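Local coordinates for photosystem II extrinsic protein V (Arthrospira maxima, PDB 1F1C), which binds one covalently attached heme c as an extrinsic lumenal subunit of cyanobacterial photosystem II, where it is thought to stabilise the oxygen-evolving complex, at residues 63-75 / 107-119. Residues are numbered along the deposited sequence; the frame is centred on the assembly and turned at random.
Sequences PRDNIAALVDYIK and EDDLYNVAGYILL. With HEC (heme c), chain C.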
# COMPACT_ATOMS: atom_id res chain seq x y z
N PRO A 63 -15.88 -8.04 10.93
CA PRO A 63 -15.64 -9.31 10.24
C PRO A 63 -15.86 -9.12 8.74
O PRO A 63 -16.80 -8.44 8.34
CB PRO A 63 -16.68 -10.24 10.86
CG PRO A 63 -16.79 -9.71 12.27
CD PRO A 63 -16.82 -8.21 12.05
N ARG A 64 -14.99 -9.69 7.93
CA ARG A 64 -15.11 -9.58 6.49
C ARG A 64 -15.55 -10.94 5.96
O ARG A 64 -15.17 -11.33 4.86
CB ARG A 64 -13.76 -9.19 5.89
CG ARG A 64 -13.19 -7.90 6.45
CD ARG A 64 -14.10 -6.72 6.13
NE ARG A 64 -13.51 -5.43 6.51
CZ ARG A 64 -13.98 -4.25 6.12
NH1 ARG A 64 -15.05 -4.19 5.33
NH2 ARG A 64 -13.38 -3.14 6.51
N ASP A 65 -16.36 -11.64 6.74
CA ASP A 65 -16.84 -12.96 6.37
C ASP A 65 -18.23 -13.04 5.73
O ASP A 65 -18.88 -14.08 5.79
CB ASP A 65 -16.79 -13.91 7.58
CG ASP A 65 -17.57 -13.37 8.78
OD1 ASP A 65 -18.33 -12.39 8.62
OD2 ASP A 65 -17.43 -13.95 9.88
N ASN A 66 -18.67 -11.95 5.11
CA ASN A 66 -19.95 -11.93 4.41
C ASN A 66 -19.80 -11.01 3.19
O ASN A 66 -18.98 -10.10 3.20
CB ASN A 66 -21.11 -11.44 5.30
CG ASN A 66 -20.86 -10.06 5.88
OD1 ASN A 66 -20.23 -9.92 6.92
ND2 ASN A 66 -21.36 -9.04 5.21
N ILE A 67 -20.58 -11.27 2.16
CA ILE A 67 -20.52 -10.49 0.92
C ILE A 67 -20.51 -8.98 1.10
O ILE A 67 -19.69 -8.28 0.49
CB ILE A 67 -21.68 -10.90 -0.00
CG1 ILE A 67 -21.51 -12.37 -0.40
CG2 ILE A 67 -21.73 -9.97 -1.22
CD1 ILE A 67 -22.75 -13.00 -1.03
N ALA A 68 -21.41 -8.46 1.94
CA ALA A 68 -21.47 -7.01 2.16
C ALA A 68 -20.17 -6.47 2.74
O ALA A 68 -19.67 -5.43 2.31
CB ALA A 68 -22.64 -6.66 3.10
N ALA A 69 -19.63 -7.19 3.72
CA ALA A 69 -18.41 -6.77 4.38
C ALA A 69 -17.25 -6.79 3.41
O ALA A 69 -16.41 -5.89 3.42
CB ALA A 69 -18.12 -7.68 5.56
N LEU A 70 -17.20 -7.81 2.56
CA LEU A 70 -16.12 -7.92 1.58
C LEU A 70 -16.25 -6.81 0.54
O LEU A 70 -15.26 -6.19 0.14
CB LEU A 70 -16.13 -9.29 0.91
CG LEU A 70 -15.60 -10.39 1.85
CD1 LEU A 70 -15.68 -11.74 1.15
CD2 LEU A 70 -14.16 -10.06 2.24
N VAL A 71 -17.48 -6.55 0.11
CA VAL A 71 -17.70 -5.50 -0.87
C VAL A 71 -17.28 -4.15 -0.29
O VAL A 71 -16.62 -3.36 -0.98
CB VAL A 71 -19.18 -5.45 -1.30
CG1 VAL A 71 -19.43 -4.24 -2.19
CG2 VAL A 71 -19.53 -6.73 -2.03
N ASP A 72 -17.63 -3.91 0.97
CA ASP A 72 -17.28 -2.66 1.66
C ASP A 72 -15.78 -2.51 1.70
O ASP A 72 -15.23 -1.43 1.45
CB ASP A 72 -17.80 -2.68 3.10
CG ASP A 72 -17.36 -1.45 3.90
OD1 ASP A 72 -16.86 -1.63 5.03
OD2 ASP A 72 -17.52 -0.31 3.41
N TYR A 73 -15.11 -3.61 2.03
CA TYR A 73 -13.66 -3.62 2.13
C TYR A 73 -12.98 -3.12 0.87
O TYR A 73 -12.06 -2.30 0.94
CB TYR A 73 -13.15 -5.03 2.44
CG TYR A 73 -11.68 -5.01 2.77
CD1 TYR A 73 -11.24 -4.75 4.07
CD2 TYR A 73 -10.74 -5.13 1.75
CE1 TYR A 73 -9.87 -4.62 4.35
CE2 TYR A 73 -9.38 -4.99 2.02
CZ TYR A 73 -8.95 -4.74 3.31
OH TYR A 73 -7.61 -4.61 3.57
N ILE A 74 -13.42 -3.60 -0.29
CA ILE A 74 -12.81 -3.18 -1.55
C ILE A 74 -13.13 -1.73 -1.84
O ILE A 74 -12.31 -1.00 -2.38
CB ILE A 74 -13.29 -4.05 -2.72
CG1 ILE A 74 -12.94 -5.50 -2.44
CG2 ILE A 74 -12.63 -3.57 -4.01
CD1 ILE A 74 -13.65 -6.50 -3.35
N LYS A 75 -14.34 -1.31 -1.46
CA LYS A 75 -14.74 0.08 -1.66
C LYS A 75 -14.00 0.98 -0.67
O LYS A 75 -13.67 2.13 -0.99
CB LYS A 75 -16.25 0.22 -1.45
CG LYS A 75 -17.10 -0.45 -2.51
CD LYS A 75 -18.55 -0.59 -2.08
CE LYS A 75 -19.22 0.74 -1.82
NZ LYS A 75 -19.28 1.58 -3.04
N GLU A 107 -19.96 -2.47 -8.87
CA GLU A 107 -20.52 -3.12 -7.70
C GLU A 107 -20.77 -4.59 -7.99
O GLU A 107 -20.52 -5.45 -7.14
CB GLU A 107 -21.84 -2.46 -7.31
CG GLU A 107 -21.67 -1.09 -6.67
CD GLU A 107 -21.10 -1.19 -5.28
OE1 GLU A 107 -20.77 -0.14 -4.70
OE2 GLU A 107 -20.99 -2.33 -4.77
N ASP A 108 -21.27 -4.88 -9.18
CA ASP A 108 -21.55 -6.25 -9.58
C ASP A 108 -20.29 -7.10 -9.44
O ASP A 108 -20.35 -8.23 -8.94
CB ASP A 108 -22.04 -6.29 -11.02
CG ASP A 108 -23.46 -5.76 -11.16
OD1 ASP A 108 -24.40 -6.46 -10.74
OD2 ASP A 108 -23.63 -4.64 -11.69
N ASP A 109 -19.16 -6.55 -9.87
CA ASP A 109 -17.89 -7.26 -9.79
C ASP A 109 -17.49 -7.45 -8.34
O ASP A 109 -17.01 -8.52 -7.96
CB ASP A 109 -16.78 -6.49 -10.51
CG ASP A 109 -17.08 -6.26 -11.97
OD1 ASP A 109 -17.37 -7.23 -12.70
OD2 ASP A 109 -17.03 -5.08 -12.38
N LEU A 110 -17.69 -6.42 -7.53
CA LEU A 110 -17.34 -6.49 -6.13
C LEU A 110 -18.12 -7.59 -5.46
O LEU A 110 -17.59 -8.32 -4.61
CB LEU A 110 -17.62 -5.14 -5.45
CG LEU A 110 -16.38 -4.28 -5.21
CD1 LEU A 110 -15.34 -4.52 -6.29
CD2 LEU A 110 -16.79 -2.81 -5.17
N TYR A 111 -19.37 -7.71 -5.86
CA TYR A 111 -20.28 -8.72 -5.35
C TYR A 111 -19.78 -10.13 -5.74
O TYR A 111 -19.82 -11.07 -4.94
CB TYR A 111 -21.67 -8.46 -5.93
CG TYR A 111 -22.71 -9.52 -5.67
CD1 TYR A 111 -23.48 -9.50 -4.50
CD2 TYR A 111 -22.98 -10.52 -6.62
CE1 TYR A 111 -24.51 -10.44 -4.30
CE2 TYR A 111 -23.99 -11.46 -6.42
CZ TYR A 111 -24.76 -11.41 -5.27
OH TYR A 111 -25.79 -12.30 -5.11
N ASN A 112 -19.32 -10.25 -6.99
CA ASN A 112 -18.82 -11.51 -7.54
C ASN A 112 -17.48 -11.93 -6.89
O ASN A 112 -17.29 -13.10 -6.52
CB ASN A 112 -18.62 -11.38 -9.06
CG ASN A 112 -19.92 -11.04 -9.80
OD1 ASN A 112 -19.89 -10.46 -10.89
ND2 ASN A 112 -21.06 -11.41 -9.23
N VAL A 113 -16.56 -10.98 -6.77
CA VAL A 113 -15.27 -11.28 -6.17
C VAL A 113 -15.51 -11.73 -4.74
O VAL A 113 -14.85 -12.66 -4.26
CB VAL A 113 -14.34 -10.04 -6.18
CG1 VAL A 113 -12.95 -10.43 -5.68
CG2 VAL A 113 -14.24 -9.47 -7.57
N ALA A 114 -16.46 -11.09 -4.06
CA ALA A 114 -16.79 -11.43 -2.68
C ALA A 114 -17.29 -12.88 -2.59
O ALA A 114 -16.92 -13.62 -1.68
CB ALA A 114 -17.86 -10.47 -2.15
N GLY A 115 -18.13 -13.27 -3.55
CA GLY A 115 -18.64 -14.62 -3.56
C GLY A 115 -17.50 -15.59 -3.85
O GLY A 115 -17.42 -16.67 -3.25
N TYR A 116 -16.63 -15.21 -4.77
CA TYR A 116 -15.49 -16.05 -5.14
C TYR A 116 -14.61 -16.30 -3.91
O TYR A 116 -14.31 -17.45 -3.57
CB TYR A 116 -14.65 -15.38 -6.23
CG TYR A 116 -13.36 -16.11 -6.52
CD1 TYR A 116 -13.37 -17.37 -7.12
CD2 TYR A 116 -12.13 -15.56 -6.16
CE1 TYR A 116 -12.19 -18.07 -7.34
CE2 TYR A 116 -10.95 -16.25 -6.39
CZ TYR A 116 -10.99 -17.50 -6.98
OH TYR A 116 -9.82 -18.19 -7.19
N ILE A 117 -14.18 -15.22 -3.27
CA ILE A 117 -13.33 -15.33 -2.09
C ILE A 117 -13.94 -16.28 -1.06
O ILE A 117 -13.25 -17.16 -0.56
CB ILE A 117 -13.10 -13.94 -1.43
CG1 ILE A 117 -12.20 -13.07 -2.34
CG2 ILE A 117 -12.48 -14.13 -0.03
CD1 ILE A 117 -11.97 -11.62 -1.86
N LEU A 118 -15.23 -16.10 -0.76
CA LEU A 118 -15.92 -16.93 0.23
C LEU A 118 -16.12 -18.37 -0.23
O LEU A 118 -16.33 -19.27 0.59
CB LEU A 118 -17.29 -16.32 0.58
CG LEU A 118 -17.36 -14.89 1.14
CD1 LEU A 118 -18.82 -14.49 1.26
CD2 LEU A 118 -16.66 -14.80 2.48
N LEU A 119 -16.07 -18.59 -1.54
CA LEU A 119 -16.25 -19.93 -2.07
C LEU A 119 -15.02 -20.81 -1.91
O LEU A 119 -15.14 -21.96 -1.51
CB LEU A 119 -16.60 -19.85 -3.56
CG LEU A 119 -16.76 -21.21 -4.27
CD1 LEU A 119 -17.97 -21.95 -3.73
CD2 LEU A 119 -16.91 -20.96 -5.76
FE HEC C . -5.77 -7.09 -0.36
CHA HEC C . -5.96 -7.28 3.02
CHB HEC C . -9.05 -8.30 -0.57
CHC HEC C . -5.78 -6.75 -3.75
CHD HEC C . -2.46 -6.40 -0.20
NA HEC C . -7.20 -7.59 0.93
C1A HEC C . -7.11 -7.59 2.30
C2A HEC C . -8.33 -8.10 2.86
C3A HEC C . -9.18 -8.38 1.88
C4A HEC C . -8.47 -8.11 0.68
CMA HEC C . -10.66 -8.71 1.97
CAA HEC C . -8.63 -8.26 4.32
CBA HEC C . -8.09 -9.61 4.72
CGA HEC C . -8.51 -9.98 6.11
O1A HEC C . -9.16 -9.15 6.77
O2A HEC C . -8.19 -11.10 6.55
NB HEC C . -7.11 -7.42 -1.82
C1B HEC C . -8.41 -7.95 -1.74
C2B HEC C . -9.07 -7.95 -3.00
C3B HEC C . -8.20 -7.39 -3.87
C4B HEC C . -6.97 -7.12 -3.16
CMB HEC C . -10.45 -8.49 -3.34
CAB HEC C . -8.48 -7.09 -5.21
CBB HEC C . -9.48 -6.16 -5.56
NC HEC C . -4.41 -6.70 -1.68
C1C HEC C . -4.57 -6.62 -3.05
C2C HEC C . -3.34 -6.32 -3.70
C3C HEC C . -2.40 -6.16 -2.72
C4C HEC C . -3.08 -6.45 -1.45
CMC HEC C . -3.09 -6.28 -5.20
CAC HEC C . -1.02 -5.91 -2.95
CBC HEC C . -0.58 -4.75 -3.64
ND HEC C . -4.50 -6.82 1.10
C1D HEC C . -3.16 -6.49 1.01
C2D HEC C . -2.57 -6.35 2.29
C3D HEC C . -3.54 -6.60 3.19
C4D HEC C . -4.74 -6.92 2.45
CMD HEC C . -1.06 -6.19 2.59
CAD HEC C . -3.45 -6.47 4.71
CBD HEC C . -3.75 -5.05 5.19
CGD HEC C . -3.73 -4.92 6.72
O1D HEC C . -4.61 -5.49 7.38
O2D HEC C . -2.82 -4.25 7.25
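In the helical wall of the heme c pocket, helix 67-75 packs on residues 107-119 of helix 107-124 through L70, I67, V71, I74 and K75 against L110, A114, L118 and E107. The axes of the two segments come to 8.6 Å, with their N-to-C directions 122° apart. A114 lies at the close passage: its CB meets CB of L70 at 3.7 Å, and the methyl-sized side chain lets the I67 backbone come near. I67 splits its branches, CG1 going to CD1 of L118 while CG2, anti to the backbone N, lies obliquely near CD1 of Y111. L70 and L118 meet tip to tip, and CD1 of L70 to CD2 of L118, at 3.5 Å, is a closer fit than two methyl groups normally take. Further along, V71 turns CG1 to CB of L110 and lays CG2 against the L110 carbonyl oxygen. I74 and L110 run alongside each other, pointing opposite ways, with CG2 of I74 touching CD1 of L110 at 3.7 Å. As in other cytochromes c, the C-terminal helix also packs on the N-terminal one, here 21-34, where V113 touches V30. The heme lies beside this apolar layer: CD1 of I74 and CD1 of I117 each lie 3.8 Å from its methyl CMB, and CD2 of L70 faces CMA. Y73 lays a ring face over the heme around C2A and meets the axial ligand H90 edge-to-face. Beyond L110 a salt bridge joins the two helices, NZ of K75 reaching OE1 of E107 at 2.8 Å nearly in line with the C-O bond. Bends at chi3 and chi4 (61° and 63°) curl the lysine chain round to that carboxylate, while its CG rests on CD2 of L110.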